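Local coordinates for acetyltransferase (Brucella abortus str. 2308 A, PDB 4ZBG), which binds acetyl-coenzyme A and, as a GNAT-family N-acetyltransferase, probably transfers its acetyl group to an amine of an acceptor substrate, at residues Gln24-Glu27 with Ala28-Pro32; Asn37-Glu40 with Gly41-Val44; Ala46-Ala50 with Lys51-Leu55; Gly127-Arg130 with Arg131-Phe134. All blocks are in the same frame, centred on the assembly; numbering follows the deposited sequence.

Contact 1 of 4, residues Gln24-Glu27 with Ala28-Pro32; sequences QVTE and AAFRP. With ACO (acetyl coenzyme *a), chain B.
Phe-30 and Thr-26 meet one helical turn apart, and the carbonyl of Thr-26 that lies between them shows how a helix end can present an aromatic ring to a cofactor. Thr-26 O lies in the plane of the Phe-30 ring at its edge, 3.3 Å from CD2, while it also accepts the backbone N-H of Phe-30 over 3.0 Å. The methyl CG2 of Thr-26 rests 4.0 Å from the same CD2. One face of the ring receives acetyl-coenzyme A: the methylene C6P of the pantetheine arm sits 3.5 Å above the ring plane over its centre, and N4P of the neighbouring amide lies 3.4 Å from CZ. Ala-29 also lines this pocket, and Thr-26, Ala-29 and Phe-30 all pack on Ser-90 of strand 83-91.

On another side of the helix Arg-31 folds back over Glu-27. Its chain bends at chi3 (-60°), which lays the guanidinium face over Glu-27 O. In the guanidinium plane, NH2 donates to two waters, one of them 2.8 Å away and donating a hydrogen bond to Gln-24 O, the other hydrogen-bonded to Glu-27 OE1. The carboxylate is salt-bridged through OE2 to Arg-23. The bond from Arg-31 N to Glu-27 O is weak. Water therefore links Arg-31 to Glu-27 without direct charge contact, whereas the ring packs on a methylene and the adjoining amide of the pantetheine arm.

Contact 2 of 4, residues Asn37-Glu40 with Gly41-Val44; sequences NQKE and GEIV
Lys-39 and Ile-43 close the first turn of helix 40-49, a local contact at the point where the loop following helix 19-30 becomes helical again. In this GNAT fold the two helices succeed one another between the first two strands, and the turn illustrates how a loop carbonyl can start a helix. Ile-43 N donates to Lys-39 O over 2.8 Å, and Val-44 N follows with a longer bond of 3.1 Å to Glu-40 O.

Branches of Ile-43 and Val-44 lie against the same carbonyl oxygens. With CG1 of Ile-43 anti to its own carbonyl carbon (chi1 -69°), this branch turns back toward the loop and comes to 3.2 Å from Lys-39 O. The methyl CG2 of Val-44 similarly packs 3.4 Å from Glu-40 O. Glu-40 turns its carboxylate out of the turn, bending at chi2, and OE1 is hydrogen-bonded to Ser-36 OG; its side chain also packs on Thr-26 and Phe-30, joining the turn to helix 19-30.

Lys-39 and Glu-42 run side by side in the same direction, but NZ and OE1 are 4.6 Å apart, beyond a salt bridge, and their placement is uncertain, since each side chain has two conformers. The backbone N of Glu-42 is instead served by a water, which accepts its hydrogen over 3.0 Å and donates one to Gln-38 O over 2.8 Å.

Contact 3 of 4, residues Ala46-Ala50 with Lys51-Leu55; sequences ALRAA and KALTL
The flat guanidinium of Arg-48 has the methyl CD2 of Leu-53 leaning obliquely against it, 4.0 Å from NE and much the same distance from NH2. The two side chains lie alongside each other and point the same way, so that CD2 also touches CB of Arg-48. The nitrogens of the group are engaged by acids: NE forms a salt bridge with Glu-14 OE2 and NH1 another with Asp-45 OD1, two partners that probably fix the rotation of the plane against which the leucine packs.

Below this pair, helix 40-49 ends in a Schellman motif. One of its two bonds runs from Lys-51 N to Arg-48 O over 3.1 Å. The other, Ala-52 N to Leu-47 O, spans 2.9 Å, and Lys-51, donor of the first, has a positive phi of 58°, turning the chain out of the helix. The apolar contact expected across such a motif is present, for CD2 of Leu-47 meets CB of Ala-52 at 4.1 Å. An additional one joins CB of Leu-47 to CB of Leu-53 at 4.0 Å.

Leu-53 then centres an inverse gamma turn, and Thr-54 with Leu-55 forms a classic beta bulge opposite Phe-71, where the chain enters strand 55-61. Leu-47 and Leu-53 both pack on strand 64-76. The contact thus combines two capping bonds, which supply Leu-47 O and Arg-48 O with donors from beyond the helix, with an apolar patch that includes the side of the Arg-48 chain, whose charge is probably balanced by the two acids.

Contact 4 of 4, residues Gly127-Arg130 with Arg131-Phe134; sequences GYYR and RFGF. With ACO (acetyl coenzyme *a), chain B.
A chi1 of 72° sets CG of Arg-131 between its own backbone N and carbonyl carbon, and a further bend at chi3 brings the guanidinium back beside Tyr-128, one face toward CD1, which lies 3.4 Å above its plane; ring and guanidinium planes are 38° apart. NE donates to Tyr-128 O over 2.9 Å, on a lone pair in the carbonyl plane. Held there, NH2 grips O9A of the 3'-phosphate of acetyl-coenzyme A at 2.8 Å, and NH1 binds the ribose O2B at 3.1 Å. Tyr-128, its CG anti to the backbone N, gives its OH to O2A of the diphosphate at 2.8 Å.

The edge of Phe-132 points toward the face of Tyr-128 in an offset edge-to-face pair, planes at 74°. Tyr-129 sends its OH to 3.6 Å from the thioester sulfur S1P, near it as is the tyrosine that probably acts as general acid in many GNAT enzymes; whether Tyr-129 does so is not established. Its carbonyl accepts Phe-132 N at 3.1 Å and, weakly, Phe-134 N.

The 3-10 turn lies in the loop between strands 119-122 and 151-154; Phe-134, just beyond it, packs on both, while Tyr-128 and Phe-132 press against helix 100-114.

Overall arrangement
Contacts 1 to 3 follow one another along helices 19-30 and 40-49, as a helix end, a helix start and a helix end. Contacts 1 and 2 touch, and contacts 2 and 3 share helix 40-49. Contact 4 lies in a separate loop, across the chain's centre from contacts 2 and 3. All four are partly buried, but contacts 1 and 4 each have four buried residues among those that touch, contacts 2 and 3 two. Both 24-32 and 127-134 reach acetyl-coenzyme A; the first offers the pantetheine arm an aromatic face whereas the second grips phosphate and ribose with polar groups. Contacts 2 and 3 stand off the cofactor and mark the start and the end of helix 40-49.

Contact 1 of 4, residues Gln24-Glu27 with Ala28-Pro32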
loop_
_atom_site.group_PDB
_atom_site.type_symbol
_atom_site.label_atom_id
_atom_site.label_comp_id
_atom_site.label_asym_id
_atom_site.label_seq_id
_atom_site.Cartn_x
_atom_site.Cartn_y
_atom_site.Cartn_z
ATOM N N GLN A 24 -7.473 12.236 3.712
ATOM C CA GLN A 24 -8.853 12.456 3.282
ATOM C C GLN A 24 -9.310 11.396 2.275
ATOM O O GLN A 24 -10.412 10.859 2.375
ATOM C CB GLN A 24 -8.985 13.849 2.673
ATOM C CG GLN A 24 -10.372 14.194 2.165
ATOM C CD GLN A 24 -10.396 15.487 1.361
ATOM O OE1 GLN A 24 -9.418 16.239 1.333
ATOM N NE2 GLN A 24 -11.514 15.743 0.691
ATOM N N VAL A 25 -8.458 11.091 1.305
ATOM C CA VAL A 25 -8.786 10.069 0.320
ATOM C C VAL A 25 -8.917 8.691 0.979
ATOM O O VAL A 25 -9.859 7.939 0.709
ATOM C CB VAL A 25 -7.748 10.062 -0.812
ATOM C CG1 VAL A 25 -7.961 8.867 -1.712
ATOM C CG2 VAL A 25 -7.837 11.366 -1.608
ATOM N N THR A 26 -7.966 8.370 1.847
ATOM C CA THR A 26 -7.966 7.100 2.545
ATOM C C THR A 26 -9.256 6.961 3.350
ATOM O O THR A 26 -9.944 5.936 3.290
ATOM C CB THR A 26 -6.755 7.007 3.493
ATOM O OG1 THR A 26 -5.554 7.112 2.729
ATOM C CG2 THR A 26 -6.737 5.705 4.247
ATOM N N GLU A 27 -9.603 8.001 4.099
ATOM C CA GLU A 27 -10.773 7.915 4.955
ATOM C C GLU A 27 -12.061 7.848 4.148
ATOM O O GLU A 27 -12.994 7.148 4.536
ATOM C CB GLU A 27 -10.766 9.032 5.999
ATOM C CG GLU A 27 -9.645 8.783 7.006
ATOM C CD GLU A 27 -9.492 9.837 8.078
ATOM O OE1 GLU A 27 -10.072 10.931 7.974
ATOM O OE2 GLU A 27 -8.754 9.554 9.036
ATOM N N ALA A 28 -12.098 8.523 2.998
ATOM C CA ALA A 28 -13.262 8.435 2.117
ATOM C C ALA A 28 -13.407 7.023 1.563
ATOM O O ALA A 28 -14.509 6.478 1.497
ATOM C CB ALA A 28 -13.155 9.434 0.981
ATOM N N ALA A 29 -12.292 6.418 1.171
ATOM C CA ALA A 29 -12.329 5.074 0.598
ATOM C C ALA A 29 -12.808 4.035 1.617
ATOM O O ALA A 29 -13.551 3.112 1.278
ATOM C CB ALA A 29 -10.961 4.696 0.057
ATOM N N PHE A 30 -12.378 4.171 2.869
ATOM C CA PHE A 30 -12.678 3.169 3.894
ATOM C C PHE A 30 -13.959 3.459 4.673
ATOM O O PHE A 30 -14.442 2.598 5.395
ATOM C CB PHE A 30 -11.492 2.990 4.843
ATOM C CG PHE A 30 -10.394 2.154 4.258
ATOM C CD1 PHE A 30 -10.430 0.773 4.370
ATOM C CD2 PHE A 30 -9.362 2.737 3.537
ATOM C CE1 PHE A 30 -9.439 -0.009 3.811
ATOM C CE2 PHE A 30 -8.366 1.955 2.974
ATOM C CZ PHE A 30 -8.401 0.584 3.113
ATOM N N ARG A 31 -14.528 4.657 4.524
ATOM C CA ARG A 31 -15.703 5.020 5.313
ATOM C C ARG A 31 -16.851 4.000 5.233
ATOM O O ARG A 31 -17.421 3.662 6.266
ATOM C CB ARG A 31 -16.193 6.437 4.978
ATOM C CG ARG A 31 -17.194 6.976 5.992
ATOM C CD ARG A 31 -17.400 8.473 5.838
ATOM N NE ARG A 31 -16.159 9.223 6.017
ATOM C CZ ARG A 31 -15.577 9.940 5.061
ATOM N NH1 ARG A 31 -16.126 10.016 3.853
ATOM N NH2 ARG A 31 -14.445 10.585 5.311
ATOM N N PRO A 32 -17.170 3.475 4.026
ATOM C CA PRO A 32 -18.269 2.495 3.955
ATOM C C PRO A 32 -17.824 1.041 4.066
ATOM O O PRO A 32 -18.656 0.147 3.948
ATOM C CB PRO A 32 -18.840 2.731 2.561
ATOM C CG PRO A 32 -17.643 3.118 1.758
ATOM C CD PRO A 32 -16.777 3.938 2.681
HETATM N N1A ACO B . -13.077 -2.175 -17.519
HETATM C C2A ACO B . -13.590 -3.179 -16.818
HETATM N N3A ACO B . -13.260 -3.387 -15.555
HETATM C C4A ACO B . -12.385 -2.581 -14.945
HETATM C C5A ACO B . -11.828 -1.530 -15.636
HETATM C C6A ACO B . -12.209 -1.343 -16.973
HETATM N N6A ACO B . -11.656 -0.250 -17.745
HETATM N N7A ACO B . -10.995 -0.891 -14.807
HETATM C C8A ACO B . -11.031 -1.529 -13.647
HETATM N N9A ACO B . -11.866 -2.554 -13.703
HETATM C C1B ACO B . -12.170 -3.495 -12.626
HETATM C C2B ACO B . -11.136 -4.241 -12.222
HETATM O O2B ACO B . -10.906 -5.408 -13.042
HETATM C C3B ACO B . -11.554 -4.670 -10.666
HETATM O O3B ACO B . -12.581 -5.698 -10.693
HETATM P P3B ACO B . -12.257 -7.302 -10.507
HETATM O O7A ACO B . -13.603 -7.985 -10.546
HETATM O O8A ACO B . -11.567 -7.506 -9.179
HETATM O O9A ACO B . -11.370 -7.721 -11.658
HETATM C C4B ACO B . -12.046 -3.544 -10.143
HETATM O O4B ACO B . -12.504 -2.656 -11.362
HETATM C C5B ACO B . -11.069 -2.652 -9.355
HETATM O O5B ACO B . -9.844 -2.569 -10.043
HETATM P P1A ACO B . -9.038 -1.152 -10.196
HETATM O O1A ACO B . -9.795 -0.161 -11.028
HETATM O O2A ACO B . -7.642 -1.503 -10.629
HETATM O O3A ACO B . -8.903 -0.620 -8.677
HETATM P P2A ACO B . -9.609 0.674 -8.021
HETATM O O4A ACO B . -9.030 1.932 -8.590
HETATM O O5A ACO B . -11.105 0.530 -8.023
HETATM O O6A ACO B . -9.022 0.535 -6.519
HETATM C CBP ACO B . -9.333 -0.331 -4.315
HETATM C CCP ACO B . -9.187 -0.668 -5.801
HETATM C CDP ACO B . -9.406 -1.642 -3.536
HETATM C CEP ACO B . -8.115 0.483 -3.894
HETATM C CAP ACO B . -10.612 0.488 -4.122
HETATM O OAP ACO B . -11.715 -0.345 -4.382
HETATM C C9P ACO B . -10.765 1.088 -2.724
HETATM O O9P ACO B . -10.228 2.101 -2.389
HETATM N N8P ACO B . -11.621 0.355 -1.838
HETATM C C7P ACO B . -11.885 0.804 -0.488
HETATM C C6P ACO B . -10.654 0.672 0.395
HETATM C C5P ACO B . -10.113 -0.741 0.379
HETATM O O5P ACO B . -10.795 -1.686 0.630
HETATM N N4P ACO B . -8.727 -0.890 0.046
HETATM C C3P ACO B . -8.128 -2.208 0.009
HETATM C C2P ACO B . -7.803 -2.694 1.416
HETATM S S1P ACO B . -6.838 -4.225 1.299
HETATM C C ACO B . -5.147 -3.662 1.044
HETATM O O ACO B . -4.878 -2.505 1.113
HETATM C CH3 ACO B . -4.110 -4.727 0.732
HETATM O O HOH W 1 -12.565 11.904 3.798
HETATM O O HOH W 2 -12.738 11.485 7.493
#

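Contact 2 of 4, residues Asn37-Glu40 with Gly41-Val44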
loop_
_atom_site.group_PDB
_atom_site.type_symbol
_atom_site.label_atom_id
_atom_site.label_comp_id
_atom_site.label_asym_id
_atom_site.label_seq_id
_atom_site.Cartn_x
_atom_site.Cartn_y
_atom_site.Cartn_z
ATOM N N ASN A 37 -12.395 -0.248 10.979
ATOM C CA ASN A 37 -12.531 0.603 12.146
ATOM C C ASN A 37 -12.068 2.017 11.896
ATOM O O ASN A 37 -11.849 2.773 12.840
ATOM C CB ASN A 37 -11.797 0.011 13.333
ATOM C CG ASN A 37 -12.472 -1.222 13.837
ATOM O OD1 ASN A 37 -13.589 -1.158 14.354
ATOM N ND2 ASN A 37 -11.836 -2.360 13.644
ATOM N N GLN A 38 -11.903 2.358 10.616
ATOM C CA GLN A 38 -11.645 3.730 10.209
ATOM C C GLN A 38 -10.307 4.207 10.716
ATOM O O GLN A 38 -10.130 5.385 10.999
ATOM C CB GLN A 38 -12.745 4.662 10.728
ATOM C CG GLN A 38 -14.150 4.141 10.478
ATOM C CD GLN A 38 -14.463 4.029 9.006
ATOM O OE1 GLN A 38 -14.498 5.033 8.298
ATOM N NE2 GLN A 38 -14.691 2.809 8.534
ATOM N N LYS A 39 -9.358 3.285 10.810
ATOM C CA LYS A 39 -8.030 3.602 11.314
ATOM C C LYS A 39 -6.993 3.716 10.207
ATOM O O LYS A 39 -5.834 3.991 10.480
ATOM C CB LYS A 39 -7.576 2.533 12.311
ATOM C CG LYS A 39 -8.443 2.423 13.552
ATOM C CD LYS A 39 -8.360 3.685 14.384
ATOM C CE LYS A 39 -9.119 3.540 15.694
ATOM N NZ LYS A 39 -8.467 2.556 16.603
ATOM N N GLU A 40 -7.399 3.500 8.961
ATOM C CA GLU A 40 -6.422 3.451 7.872
ATOM C C GLU A 40 -5.672 4.767 7.688
ATOM O O GLU A 40 -4.468 4.775 7.412
ATOM C CB GLU A 40 -7.081 2.992 6.575
ATOM C CG GLU A 40 -7.582 1.546 6.622
ATOM C CD GLU A 40 -8.924 1.371 7.317
ATOM O OE1 GLU A 40 -9.608 2.367 7.634
ATOM O OE2 GLU A 40 -9.308 0.211 7.546
ATOM N N GLY A 41 -6.384 5.881 7.833
ATOM C CA GLY A 41 -5.731 7.176 7.764
ATOM C C GLY A 41 -4.747 7.361 8.903
ATOM O O GLY A 41 -3.618 7.827 8.708
ATOM N N GLU A 42 -5.173 6.974 10.103
ATOM C CA GLU A 42 -4.309 7.004 11.287
ATOM C C GLU A 42 -3.058 6.176 11.070
ATOM O O GLU A 42 -1.964 6.567 11.471
ATOM C CB GLU A 42 -5.023 6.416 12.507
ATOM C CG GLU A 42 -6.179 7.222 13.036
ATOM C CD GLU A 42 -6.705 6.701 14.362
ATOM O OE1 GLU A 42 -5.926 6.077 15.122
ATOM O OE2 GLU A 42 -7.903 6.915 14.640
ATOM N N ILE A 43 -3.231 5.003 10.463
ATOM C CA ILE A 43 -2.125 4.083 10.254
ATOM C C ILE A 43 -1.087 4.683 9.322
ATOM O O ILE A 43 0.107 4.640 9.600
ATOM C CB ILE A 43 -2.627 2.713 9.755
ATOM C CG1 ILE A 43 -3.395 1.998 10.873
ATOM C CG2 ILE A 43 -1.461 1.859 9.236
ATOM C CD1 ILE A 43 -4.184 0.807 10.394
ATOM N N VAL A 44 -1.535 5.244 8.203
ATOM C CA VAL A 44 -0.599 5.871 7.285
ATOM C C VAL A 44 0.200 6.953 8.012
ATOM O O VAL A 44 1.424 7.031 7.880
ATOM C CB VAL A 44 -1.316 6.425 6.032
ATOM C CG1 VAL A 44 -0.365 7.273 5.204
ATOM C CG2 VAL A 44 -1.885 5.291 5.190
HETATM O O HOH W 3 -8.122 7.001 9.999
#

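Contact 3 of 4, residues Ala46-Ala50 with Lys51-Leu55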
loop_
_atom_site.group_PDB
_atom_site.type_symbol
_atom_site.label_atom_id
_atom_site.label_comp_id
_atom_site.label_asym_id
_atom_site.label_seq_id
_atom_site.Cartn_x
_atom_site.Cartn_y
_atom_site.Cartn_z
ATOM N N ALA A 46 0.784 7.280 11.208
ATOM C CA ALA A 46 1.644 6.679 12.222
ATOM C C ALA A 46 2.881 6.030 11.597
ATOM O O ALA A 46 3.975 6.133 12.146
ATOM C CB ALA A 46 0.863 5.679 13.059
ATOM N N LEU A 47 2.714 5.361 10.454
ATOM C CA LEU A 47 3.862 4.840 9.705
ATOM C C LEU A 47 4.818 5.967 9.343
ATOM O O LEU A 47 6.027 5.852 9.531
ATOM C CB LEU A 47 3.412 4.108 8.444
ATOM C CG LEU A 47 2.702 2.770 8.624
ATOM C CD1 LEU A 47 2.145 2.346 7.291
ATOM C CD2 LEU A 47 3.647 1.710 9.179
ATOM N N ARG A 48 4.277 7.065 8.824
ATOM C CA ARG A 48 5.110 8.196 8.447
ATOM C C ARG A 48 5.862 8.752 9.664
ATOM O O ARG A 48 7.067 9.007 9.604
ATOM C CB ARG A 48 4.259 9.283 7.797
ATOM C CG ARG A 48 5.081 10.351 7.106
ATOM C CD ARG A 48 4.214 11.487 6.576
ATOM N NE ARG A 48 3.351 11.060 5.476
ATOM C CZ ARG A 48 2.039 10.888 5.578
ATOM N NH1 ARG A 48 1.413 11.120 6.727
ATOM N NH2 ARG A 48 1.347 10.495 4.522
ATOM N N ALA A 49 5.146 8.921 10.771
ATOM C CA ALA A 49 5.737 9.437 11.999
ATOM C C ALA A 49 6.871 8.547 12.497
ATOM O O ALA A 49 7.830 9.026 13.094
ATOM C CB ALA A 49 4.676 9.575 13.077
ATOM N N ALA A 50 6.752 7.247 12.259
ATOM C CA ALA A 50 7.721 6.272 12.743
ATOM C C ALA A 50 8.859 6.008 11.753
ATOM O O ALA A 50 9.721 5.165 12.010
ATOM C CB ALA A 50 7.013 4.975 13.093
ATOM N N LYS A 51 8.860 6.731 10.635
ATOM C CA LYS A 51 9.816 6.513 9.545
ATOM C C LYS A 51 9.730 5.081 9.015
ATOM O O LYS A 51 10.736 4.492 8.611
ATOM C CB LYS A 51 11.253 6.867 9.965
ATOM C CG LYS A 51 11.415 8.312 10.418
ATOM C CD LYS A 51 12.884 8.670 10.612
ATOM C CE LYS A 51 13.033 9.972 11.371
ATOM N NZ LYS A 51 14.442 10.446 11.425
ATOM N N ALA A 52 8.515 4.539 9.014
ATOM C CA ALA A 52 8.258 3.176 8.548
ATOM C C ALA A 52 7.376 3.156 7.302
ATOM O O ALA A 52 6.958 2.094 6.851
ATOM C CB ALA A 52 7.626 2.341 9.658
ATOM N N LEU A 53 7.098 4.333 6.750
ATOM C CA LEU A 53 6.362 4.433 5.501
ATOM C C LEU A 53 7.393 4.328 4.377
ATOM O O LEU A 53 7.926 5.324 3.895
ATOM C CB LEU A 53 5.560 5.738 5.458
ATOM C CG LEU A 53 4.620 5.920 4.267
ATOM C CD1 LEU A 53 3.656 4.749 4.118
ATOM C CD2 LEU A 53 3.853 7.221 4.420
ATOM N N THR A 54 7.713 3.094 4.012
ATOM C CA THR A 54 8.805 2.814 3.096
ATOM C C THR A 54 8.574 3.463 1.747
ATOM O O THR A 54 9.481 4.060 1.161
ATOM C CB THR A 54 8.941 1.308 2.887
ATOM O OG1 THR A 54 9.088 0.673 4.161
ATOM C CG2 THR A 54 10.148 0.996 2.020
ATOM N N LEU A 55 7.349 3.337 1.260
ATOM C CA LEU A 55 6.985 3.893 -0.024
ATOM C C LEU A 55 5.545 4.361 0.045
ATOM O O LEU A 55 4.678 3.648 0.557
ATOM C CB LEU A 55 7.164 2.837 -1.118
ATOM C CG LEU A 55 6.872 3.304 -2.538
ATOM C CD1 LEU A 55 7.807 4.414 -2.958
ATOM C CD2 LEU A 55 6.983 2.127 -3.488
#

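Contact 4 of 4, residues Gly127-Arg130 with Arg131-Phe134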
loop_
_atom_site.group_PDB
_atom_site.type_symbol
_atom_site.label_atom_id
_atom_site.label_comp_id
_atom_site.label_asym_id
_atom_site.label_seq_id
_atom_site.Cartn_x
_atom_site.Cartn_y
_atom_site.Cartn_z
ATOM N N GLY A 127 -9.214 -12.706 -5.236
ATOM C CA GLY A 127 -8.730 -12.811 -6.603
ATOM C C GLY A 127 -8.052 -11.608 -7.231
ATOM O O GLY A 127 -7.252 -11.762 -8.159
ATOM N N TYR A 128 -8.361 -10.411 -6.742
ATOM C CA TYR A 128 -7.907 -9.185 -7.397
ATOM C C TYR A 128 -6.390 -9.105 -7.550
ATOM O O TYR A 128 -5.888 -8.727 -8.608
ATOM C CB TYR A 128 -8.420 -7.958 -6.639
ATOM C CG TYR A 128 -7.897 -6.642 -7.169
ATOM C CD1 TYR A 128 -8.332 -6.132 -8.389
ATOM C CD2 TYR A 128 -6.976 -5.903 -6.442
ATOM C CE1 TYR A 128 -7.852 -4.920 -8.869
ATOM C CE2 TYR A 128 -6.491 -4.692 -6.910
ATOM C CZ TYR A 128 -6.932 -4.205 -8.119
ATOM O OH TYR A 128 -6.433 -3.002 -8.562
ATOM N N TYR A 129 -5.665 -9.474 -6.503
ATOM C CA TYR A 129 -4.226 -9.258 -6.477
ATOM C C TYR A 129 -3.441 -10.294 -7.281
ATOM O O TYR A 129 -2.237 -10.159 -7.464
ATOM C CB TYR A 129 -3.728 -9.156 -5.034
ATOM C CG TYR A 129 -4.407 -8.033 -4.275
ATOM C CD1 TYR A 129 -3.925 -6.730 -4.347
ATOM C CD2 TYR A 129 -5.542 -8.270 -3.503
ATOM C CE1 TYR A 129 -4.543 -5.695 -3.655
ATOM C CE2 TYR A 129 -6.170 -7.242 -2.810
ATOM C CZ TYR A 129 -5.669 -5.954 -2.893
ATOM O OH TYR A 129 -6.289 -4.922 -2.209
ATOM N N ARG A 130 -4.127 -11.306 -7.801
ATOM C CA ARG A 130 -3.469 -12.293 -8.655
ATOM C C ARG A 130 -2.855 -11.648 -9.895
ATOM O O ARG A 130 -1.864 -12.145 -10.424
ATOM C CB ARG A 130 -4.442 -13.396 -9.066
ATOM C CG ARG A 130 -4.878 -14.277 -7.915
ATOM C CD ARG A 130 -5.944 -15.269 -8.359
ATOM N NE ARG A 130 -5.536 -16.048 -9.526
ATOM C CZ ARG A 130 -4.923 -17.226 -9.463
ATOM N NH1 ARG A 130 -4.592 -17.865 -10.578
ATOM N NH2 ARG A 130 -4.639 -17.767 -8.285
ATOM N N ARG A 131 -3.443 -10.545 -10.359
ATOM C CA ARG A 131 -2.960 -9.885 -11.570
ATOM C C ARG A 131 -1.580 -9.261 -11.376
ATOM O O ARG A 131 -0.927 -8.907 -12.353
ATOM C CB ARG A 131 -3.965 -8.831 -12.062
ATOM C CG ARG A 131 -4.033 -7.574 -11.197
ATOM C CD ARG A 131 -5.302 -6.770 -11.467
ATOM N NE ARG A 131 -6.472 -7.580 -11.156
ATOM C CZ ARG A 131 -7.705 -7.355 -11.600
ATOM N NH1 ARG A 131 -7.982 -6.293 -12.347
ATOM N NH2 ARG A 131 -8.664 -8.210 -11.281
ATOM N N PHE A 132 -1.143 -9.125 -10.125
ATOM C CA PHE A 132 0.181 -8.592 -9.834
ATOM C C PHE A 132 1.137 -9.707 -9.424
ATOM O O PHE A 132 2.260 -9.441 -8.989
ATOM C CB PHE A 132 0.115 -7.545 -8.718
ATOM C CG PHE A 132 -1.066 -6.619 -8.822
ATOM C CD1 PHE A 132 -1.110 -5.634 -9.800
ATOM C CD2 PHE A 132 -2.138 -6.737 -7.947
ATOM C CE1 PHE A 132 -2.204 -4.783 -9.900
ATOM C CE2 PHE A 132 -3.234 -5.897 -8.046
ATOM C CZ PHE A 132 -3.268 -4.913 -9.024
ATOM N N GLY A 133 0.689 -10.954 -9.528
ATOM C CA GLY A 133 1.546 -12.075 -9.182
ATOM C C GLY A 133 1.433 -12.602 -7.761
ATOM O O GLY A 133 2.134 -13.537 -7.399
ATOM N N PHE A 134 0.559 -12.018 -6.949
ATOM C CA PHE A 134 0.353 -12.527 -5.597
ATOM C C PHE A 134 -0.280 -13.910 -5.605
ATOM O O PHE A 134 -1.192 -14.190 -6.386
ATOM C CB PHE A 134 -0.515 -11.575 -4.775
ATOM C CG PHE A 134 0.192 -10.321 -4.357
ATOM C CD1 PHE A 134 0.878 -10.266 -3.156
ATOM C CD2 PHE A 134 0.176 -9.202 -5.170
ATOM C CE1 PHE A 134 1.536 -9.117 -2.779
ATOM C CE2 PHE A 134 0.826 -8.055 -4.797
ATOM C CZ PHE A 134 1.508 -8.013 -3.594
HETATM N N1A ACO B . -13.077 -2.175 -17.519
HETATM C C2A ACO B . -13.590 -3.179 -16.818
HETATM N N3A ACO B . -13.260 -3.387 -15.555
HETATM C C4A ACO B . -12.385 -2.581 -14.945
HETATM C C5A ACO B . -11.828 -1.530 -15.636
HETATM C C6A ACO B . -12.209 -1.343 -16.973
HETATM N N6A ACO B . -11.656 -0.250 -17.745
HETATM N N7A ACO B . -10.995 -0.891 -14.807
HETATM C C8A ACO B . -11.031 -1.529 -13.647
HETATM N N9A ACO B . -11.866 -2.554 -13.703
HETATM C C1B ACO B . -12.170 -3.495 -12.626
HETATM C C2B ACO B . -11.136 -4.241 -12.222
HETATM O O2B ACO B . -10.906 -5.408 -13.042
HETATM C C3B ACO B . -11.554 -4.670 -10.666
HETATM O O3B ACO B . -12.581 -5.698 -10.693
HETATM P P3B ACO B . -12.257 -7.302 -10.507
HETATM O O7A ACO B . -13.603 -7.985 -10.546
HETATM O O8A ACO B . -11.567 -7.506 -9.179
HETATM O O9A ACO B . -11.370 -7.721 -11.658
HETATM C C4B ACO B . -12.046 -3.544 -10.143
HETATM O O4B ACO B . -12.504 -2.656 -11.362
HETATM C C5B ACO B . -11.069 -2.652 -9.355
HETATM O O5B ACO B . -9.844 -2.569 -10.043
HETATM P P1A ACO B . -9.038 -1.152 -10.196
HETATM O O1A ACO B . -9.795 -0.161 -11.028
HETATM O O2A ACO B . -7.642 -1.503 -10.629
HETATM O O3A ACO B . -8.903 -0.620 -8.677
HETATM P P2A ACO B . -9.609 0.674 -8.021
HETATM O O4A ACO B . -9.030 1.932 -8.590
HETATM O O5A ACO B . -11.105 0.530 -8.023
HETATM O O6A ACO B . -9.022 0.535 -6.519
HETATM C CBP ACO B . -9.333 -0.331 -4.315
HETATM C CCP ACO B . -9.187 -0.668 -5.801
HETATM C CDP ACO B . -9.406 -1.642 -3.536
HETATM C CEP ACO B . -8.115 0.483 -3.894
HETATM C CAP ACO B . -10.612 0.488 -4.122
HETATM O OAP ACO B . -11.715 -0.345 -4.382
HETATM C C9P ACO B . -10.765 1.088 -2.724
HETATM O O9P ACO B . -10.228 2.101 -2.389
HETATM N N8P ACO B . -11.621 0.355 -1.838
HETATM C C7P ACO B . -11.885 0.804 -0.488
HETATM C C6P ACO B . -10.654 0.672 0.395
HETATM C C5P ACO B . -10.113 -0.741 0.379
HETATM O O5P ACO B . -10.795 -1.686 0.630
HETATM N N4P ACO B . -8.727 -0.890 0.046
HETATM C C3P ACO B . -8.128 -2.208 0.009
HETATM C C2P ACO B . -7.803 -2.694 1.416
HETATM S S1P ACO B . -6.838 -4.225 1.299
HETATM C C ACO B . -5.147 -3.662 1.044
HETATM O O ACO B . -4.878 -2.505 1.113
HETATM C CH3 ACO B . -4.110 -4.727 0.732
HETATM O O HOH W 4 -7.219 -10.787 -10.715
HETATM O O HOH W 5 -0.899 -14.599 -9.276
#